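Local atomic coordinates of putative N-acetylmuramoyl-L-alanine amidase,autolysin cwp6 (Peptoclostridium difficile, PDB entry 5J72), a protein that probably cleaves the amide bond between N-acetylmuramic acid and L-alanine in peptidoglycan as a zinc-dependent autolysin, and carries CWB2 modules that attach it to the cell wall. Residues A[141-144]-A[145-149]; A[220-223]-A[224-228]. One frame throughout, in Å; residues are numbered along the deposited sequence.

Interaction 1: A[141-144]-A[145-149]; sequences FETA and VEISK
Thr143 and Ile147, one helical turn apart, meet through their methyl ends, with Thr143 CG2 4.1 Å from Ile147 CD1 and the two side chains crossing at a slant. The torsions arrange this: Ile147 CG1 lies beside its own backbone N (chi1 -74°) and runs back over the preceding turn, 3.5 Å from Thr143 O, while Thr143 turns its methyl to the same flank. That carbonyl oxygen also accepts the bond from Ile147 N at 3.1 Å, so the oxygen takes the N-H of Ile147 while CG1 of the same residue packs against it. Val145, two residues earlier, does likewise: CG2 lies beside its own backbone N, 3.5 Å from Phe141 O, the acceptor for Val145 N.

On the wetter side, Glu142 O takes two hydrogens, one from Glu146 N and one from a water at 2.9 Å. The same water donates to Glu146 OE1 at 2.7 Å, and the bend of the glutamate chain at chi2 (-59°) brings the carboxylate round to it.

Further out, partners near the start of the helix fix the polar ends: Thr143 OG1 is bonded to Gly137 N, and Glu142 OE1 to Thr139 OG1. Ser148 OG is hydrogen-bonded to Glu199 OE2, on helix 194-203.

Helix 140-151 of this CWB2 module packs against two others on different faces. Phe141, Val145 and Ser148 touch helix 194-203, with Phe141 and Ser148 also reaching strand 184-187, whereas Thr143, Ala144 and Ile147 press on helix 375-387, which falls within another CWB2 range.

Interaction 2: A[220-223]-A[224-228]; sequences KAVS and QIKSA
Four successive i to i+4 hydrogen bonds of 3.0 to 3.2 Å join Lys220-Ser223 to Gln224-Ala228: Gln224 N to Lys220 O, Ile225 N to Ala221 O, Lys226 N to Val222 O and Ser227 N to Ser223 O.

Gln224, Ile225 and Lys226 each start back over the turn before them. Ile225 comes close: CG1, beside its own backbone N (chi1 -74°), lies 3.3 Å from Ala221 O, and CD1 follows at 3.7 Å, so the hydrocarbon shields one side of the hydrogen-bonded carbonyl. Lys226 starts the same way, with CG 3.6 Å from Val222 O, but the rest of its chain is extended and travels alongside Val222, leaving NZ 4.2 Å from Val222 CG1, a van der Waals approach between the end of the lysine and the valine methyl. Gln224 has its CG 3.7 Å from Lys220 O; its extended chain then carries the amide away from the helix, where OE1 accepts a hydrogen bond from Ile192 N in a nearby loop. Ser223 OG turns backward along the helix and is hydrogen-bonded to Gln219 NE2.

Helix 219-228 is the crossover of a beta-alpha-beta unit, linking strands 207-211 and 232-236. Val222 and Ile225 rest on strand 207-211, and Val222 and Lys226 also touch strand 232-236. The chemistry is therefore two-sided: aliphatic groups seat the helix on the parallel sheet, Lys220, Ser223 and Ser227 lie on the exposed side, and Gln224 ties the helix to the neighbouring loop. The main-chain bonds hold the turns together, and the aliphatic parts of Ile225 and Lys226 add van der Waals contact over the carbonyls.

Both contacts are short helical spans of about two and a half turns, and their centres lie about 19 Å apart without touching. They differ in surroundings. Interaction 1 is largely buried, so small and branched side chains face neighbours on more than one side, and water enters at its glutamate flank. Interaction 2 is only partly buried: one side meets the sheet, and lysines and serines lie at the surface. Helix 194-203 is a neighbour of both, packing on interaction 1 and bonding Ala228 O of interaction 2 through Lys201 NZ. Strands 184-187 and 207-211, touched by interactions 1 and 2 respectively, belong to the same four-stranded parallel sheet. The shared backbone pattern thus serves a helix-packed position in one case and a sheet-covering one in the other.

Interaction 1: A[141-144]-A[145-149]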
ATOM      1  N   PHE A 141       3.327 -15.878  12.642  1.00 25.52           N
ATOM      2  CA  PHE A 141       3.500 -15.660  14.099  1.00 25.10           C
ATOM      3  C   PHE A 141       4.864 -15.028  14.372  1.00 25.30           C
ATOM      4  O   PHE A 141       4.917 -14.083  15.137  1.00 24.06           O
ATOM      5  CB  PHE A 141       3.409 -16.997  14.880  1.00 24.70           C
ATOM      6  CG  PHE A 141       2.050 -17.590  14.749  1.00 26.72           C
ATOM      7  CD1 PHE A 141       1.030 -17.225  15.614  1.00 29.35           C
ATOM      8  CD2 PHE A 141       1.757 -18.483  13.712  1.00 32.64           C
ATOM      9  CE1 PHE A 141      -0.268 -17.728  15.455  1.00 31.94           C
ATOM     10  CE2 PHE A 141       0.460 -18.987  13.555  1.00 26.76           C
ATOM     11  CZ  PHE A 141      -0.545 -18.605  14.424  1.00 33.74           C
ATOM     12  N   GLU A 142       5.971 -15.567  13.755  1.00 22.12           N
ATOM     13  CA  GLU A 142       7.281 -14.987  14.004  1.00 25.29           C
ATOM     14  C   GLU A 142       7.406 -13.655  13.338  1.00 23.01           C
ATOM     15  O   GLU A 142       8.148 -12.808  13.844  1.00 23.68           O
ATOM     16  CB  GLU A 142       8.445 -15.878  13.515  1.00 27.19           C
ATOM     17  CG  GLU A 142       8.573 -17.186  14.277  1.00 35.33           C
ATOM     18  CD  GLU A 142       7.598 -18.244  13.788  1.00 49.13           C
ATOM     19  OE1 GLU A 142       7.055 -18.125  12.670  1.00 49.96           O
ATOM     20  OE2 GLU A 142       7.358 -19.195  14.540  1.00 52.02           O
ATOM     21  N   THR A 143       6.727 -13.447  12.193  1.00 19.90           N
ATOM     22  CA  THR A 143       6.812 -12.136  11.561  1.00 17.79           C
ATOM     23  C   THR A 143       6.145 -11.079  12.503  1.00 20.25           C
ATOM     24  O   THR A 143       6.710  -9.987  12.633  1.00 19.17           O
ATOM     25  CB  THR A 143       6.128 -12.154  10.175  1.00 23.29           C
ATOM     26  OG1 THR A 143       7.023 -12.812   9.312  1.00 23.66           O
ATOM     27  CG2 THR A 143       5.888 -10.729   9.589  1.00 19.29           C
ATOM     28  N   ALA A 144       4.996 -11.411  13.131  1.00 19.72           N
ATOM     29  CA  ALA A 144       4.352 -10.448  14.039  1.00 19.89           C
ATOM     30  C   ALA A 144       5.337 -10.117  15.215  1.00 21.28           C
ATOM     31  O   ALA A 144       5.410  -8.973  15.675  1.00 18.00           O
ATOM     32  CB  ALA A 144       3.057 -11.011  14.584  1.00 18.37           C
ATOM     33  N   VAL A 145       6.107 -11.095  15.650  1.00 19.79           N
ATOM     34  CA  VAL A 145       7.075 -10.830  16.731  1.00 18.89           C
ATOM     35  C   VAL A 145       8.160  -9.883  16.255  1.00 20.13           C
ATOM     36  O   VAL A 145       8.585  -8.992  17.015  1.00 18.47           O
ATOM     37  CB  VAL A 145       7.668 -12.182  17.228  1.00 19.93           C
ATOM     38  CG1 VAL A 145       8.878 -11.934  18.189  1.00 21.59           C
ATOM     39  CG2 VAL A 145       6.564 -12.971  17.991  1.00 19.27           C
ATOM     40  N   GLU A 146       8.658 -10.027  14.991  1.00 19.50           N
ATOM     41  CA  GLU A 146       9.712  -9.107  14.588  1.00 18.17           C
ATOM     42  C   GLU A 146       9.184  -7.688  14.482  1.00 16.75           C
ATOM     43  O   GLU A 146       9.933  -6.746  14.692  1.00 17.29           O
ATOM     44  CB  GLU A 146      10.339  -9.521  13.254  1.00 21.38           C
ATOM     45  CG  GLU A 146      11.059 -10.874  13.376  1.00 24.94           C
ATOM     46  CD  GLU A 146      12.182 -10.807  14.459  1.00 33.21           C
ATOM     47  OE1 GLU A 146      12.169 -11.626  15.404  1.00 39.20           O
ATOM     48  OE2 GLU A 146      13.029  -9.915  14.370  1.00 35.07           O
ATOM     49  N   ILE A 147       7.892  -7.537  14.142  1.00 15.82           N
ATOM     50  CA  ILE A 147       7.289  -6.203  14.033  1.00 15.54           C
ATOM     51  C   ILE A 147       7.194  -5.575  15.451  1.00 15.61           C
ATOM     52  O   ILE A 147       7.467  -4.393  15.652  1.00 17.34           O
ATOM     53  CB  ILE A 147       5.907  -6.358  13.367  1.00 16.54           C
ATOM     54  CG1 ILE A 147       6.075  -6.661  11.830  1.00 17.50           C
ATOM     55  CG2 ILE A 147       5.119  -5.015  13.502  1.00 16.81           C
ATOM     56  CD1 ILE A 147       4.721  -7.157  11.198  1.00 16.68           C
ATOM     57  N   SER A 148       6.761  -6.377  16.379  1.00 17.41           N
ATOM     58  CA  SER A 148       6.617  -6.003  17.791  1.00 12.76           C
ATOM     59  C   SER A 148       7.993  -5.512  18.354  1.00 15.26           C
ATOM     60  O   SER A 148       8.095  -4.449  18.974  1.00 16.57           O
ATOM     61  CB  SER A 148       6.104  -7.259  18.557  1.00 15.85           C
ATOM     62  OG  SER A 148       6.036  -6.895  19.933  1.00 18.72           O
ATOM     63  N   LYS A 149       9.065  -6.254  18.073  1.00 15.87           N
ATOM     64  CA  LYS A 149      10.430  -5.860  18.541  1.00 19.30           C
ATOM     65  C   LYS A 149      10.879  -4.617  17.913  1.00 20.16           C
ATOM     66  O   LYS A 149      11.622  -3.843  18.512  1.00 20.10           O
ATOM     67  CB  LYS A 149      11.422  -6.971  18.208  1.00 19.89           C
ATOM     68  CG  LYS A 149      11.228  -8.120  19.147  1.00 21.81           C
ATOM     69  CD  LYS A 149      12.123  -9.315  18.758  1.00 35.64           C
ATOM     70  CE  LYS A 149      11.890 -10.392  19.806  1.00 50.67           C
ATOM     71  NZ  LYS A 149      12.647 -11.670  19.544  1.00 60.63           N
TER
HETATM   72  O   HOH W   1      10.454 -13.764  15.409  1.00 28.86           O

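Interaction 2: A[220-223]-A[224-228]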
ATOM      1  N   LYS A 220      -9.474 -21.446  26.092  1.00 35.33           N
ATOM      2  CA  LYS A 220      -8.270 -22.264  26.187  1.00 35.86           C
ATOM      3  C   LYS A 220      -7.077 -21.407  25.775  1.00 36.77           C
ATOM      4  O   LYS A 220      -6.003 -21.545  26.354  1.00 35.05           O
ATOM      5  CB  LYS A 220      -8.320 -23.480  25.260  1.00 39.25           C
ATOM      6  CG  LYS A 220      -9.552 -24.358  25.493  1.00 46.43           C
ATOM      7  CD  LYS A 220      -9.223 -25.818  25.198  1.00 51.84           C
ATOM      8  CE  LYS A 220     -10.440 -26.706  25.507  1.00 56.68           C
ATOM      9  NZ  LYS A 220     -10.161 -28.125  25.183  1.00 59.53           N
ATOM     10  N   ALA A 221      -7.265 -20.551  24.750  1.00 33.67           N
ATOM     11  CA  ALA A 221      -6.157 -19.669  24.391  1.00 31.01           C
ATOM     12  C   ALA A 221      -6.018 -18.644  25.519  1.00 27.30           C
ATOM     13  O   ALA A 221      -4.890 -18.279  25.846  1.00 30.42           O
ATOM     14  CB  ALA A 221      -6.429 -18.961  23.047  1.00 29.36           C
ATOM     15  N   VAL A 222      -7.105 -18.170  26.108  1.00 26.59           N
ATOM     16  CA  VAL A 222      -6.968 -17.195  27.168  1.00 29.83           C
ATOM     17  C   VAL A 222      -6.090 -17.797  28.276  1.00 33.98           C
ATOM     18  O   VAL A 222      -5.215 -17.093  28.775  1.00 30.44           O
ATOM     19  CB  VAL A 222      -8.333 -16.751  27.698  1.00 32.36           C
ATOM     20  CG1 VAL A 222      -8.176 -15.907  28.949  1.00 32.10           C
ATOM     21  CG2 VAL A 222      -9.086 -15.963  26.609  1.00 36.53           C
ATOM     22  N   SER A 223      -6.279 -19.091  28.644  1.00 32.42           N
ATOM     23  CA  SER A 223      -5.443 -19.634  29.718  1.00 32.89           C
ATOM     24  C   SER A 223      -4.049 -19.725  29.317  1.00 30.68           C
ATOM     25  O   SER A 223      -3.190 -19.478  30.167  1.00 31.62           O
ATOM     26  CB  SER A 223      -5.916 -21.025  30.162  1.00 39.32           C
ATOM     27  OG  SER A 223      -7.302 -20.925  30.440  1.00 46.69           O
ATOM     28  N   GLN A 224      -3.739 -20.065  28.074  1.00 28.62           N
ATOM     29  CA  GLN A 224      -2.306 -20.135  27.744  1.00 29.09           C
ATOM     30  C   GLN A 224      -1.658 -18.712  27.738  1.00 25.50           C
ATOM     31  O   GLN A 224      -0.484 -18.570  28.047  1.00 26.11           O
ATOM     32  CB  GLN A 224      -2.053 -20.783  26.392  1.00 32.00           C
ATOM     33  CG  GLN A 224      -2.393 -22.256  26.394  1.00 38.50           C
ATOM     34  CD  GLN A 224      -1.804 -22.944  25.173  1.00 45.83           C
ATOM     35  OE1 GLN A 224      -0.986 -22.405  24.444  1.00 42.75           O
ATOM     36  NE2 GLN A 224      -2.236 -24.173  24.914  1.00 52.34           N
ATOM     37  N   ILE A 225      -2.445 -17.687  27.406  1.00 25.60           N
ATOM     38  CA  ILE A 225      -1.891 -16.330  27.429  1.00 23.51           C
ATOM     39  C   ILE A 225      -1.590 -15.991  28.894  1.00 25.43           C
ATOM     40  O   ILE A 225      -0.499 -15.513  29.185  1.00 26.60           O
ATOM     41  CB  ILE A 225      -2.959 -15.378  26.861  1.00 24.17           C
ATOM     42  CG1 ILE A 225      -3.038 -15.593  25.288  1.00 25.09           C
ATOM     43  CG2 ILE A 225      -2.616 -13.893  27.213  1.00 21.01           C
ATOM     44  CD1 ILE A 225      -4.241 -14.848  24.711  1.00 24.72           C
ATOM     45  N   LYS A 226      -2.543 -16.244  29.808  1.00 23.07           N
ATOM     46  CA  LYS A 226      -2.269 -15.879  31.229  1.00 28.24           C
ATOM     47  C   LYS A 226      -1.145 -16.728  31.822  1.00 29.03           C
ATOM     48  O   LYS A 226      -0.495 -16.305  32.788  1.00 28.48           O
ATOM     49  CB  LYS A 226      -3.538 -16.015  32.067  1.00 25.60           C
ATOM     50  CG  LYS A 226      -4.551 -14.972  31.660  1.00 26.62           C
ATOM     51  CD  LYS A 226      -5.859 -15.232  32.394  1.00 35.69           C
ATOM     52  CE  LYS A 226      -6.579 -13.936  32.562  1.00 45.93           C
ATOM     53  NZ  LYS A 226      -8.035 -14.125  32.751  1.00 56.63           N
ATOM     54  N   SER A 227      -0.888 -17.919  31.272  1.00 27.49           N
ATOM     55  CA  SER A 227       0.227 -18.706  31.796  1.00 28.76           C
ATOM     56  C   SER A 227       1.475 -18.083  31.371  1.00 28.70           C
ATOM     57  O   SER A 227       2.484 -18.204  32.065  1.00 29.85           O
ATOM     58  CB  SER A 227       0.220 -20.129  31.251  1.00 30.80           C
ATOM     59  OG  SER A 227      -0.779 -20.812  31.977  1.00 42.86           O
ATOM     60  N   ALA A 228       1.463 -17.419  30.236  1.00 26.76           N
ATOM     61  CA  ALA A 228       2.684 -16.761  29.806  1.00 26.30           C
ATOM     62  C   ALA A 228       2.920 -15.524  30.639  1.00 26.71           C
ATOM     63  O   ALA A 228       4.029 -15.349  31.150  1.00 26.32           O
ATOM     64  CB  ALA A 228       2.600 -16.375  28.313  1.00 28.35           C
TER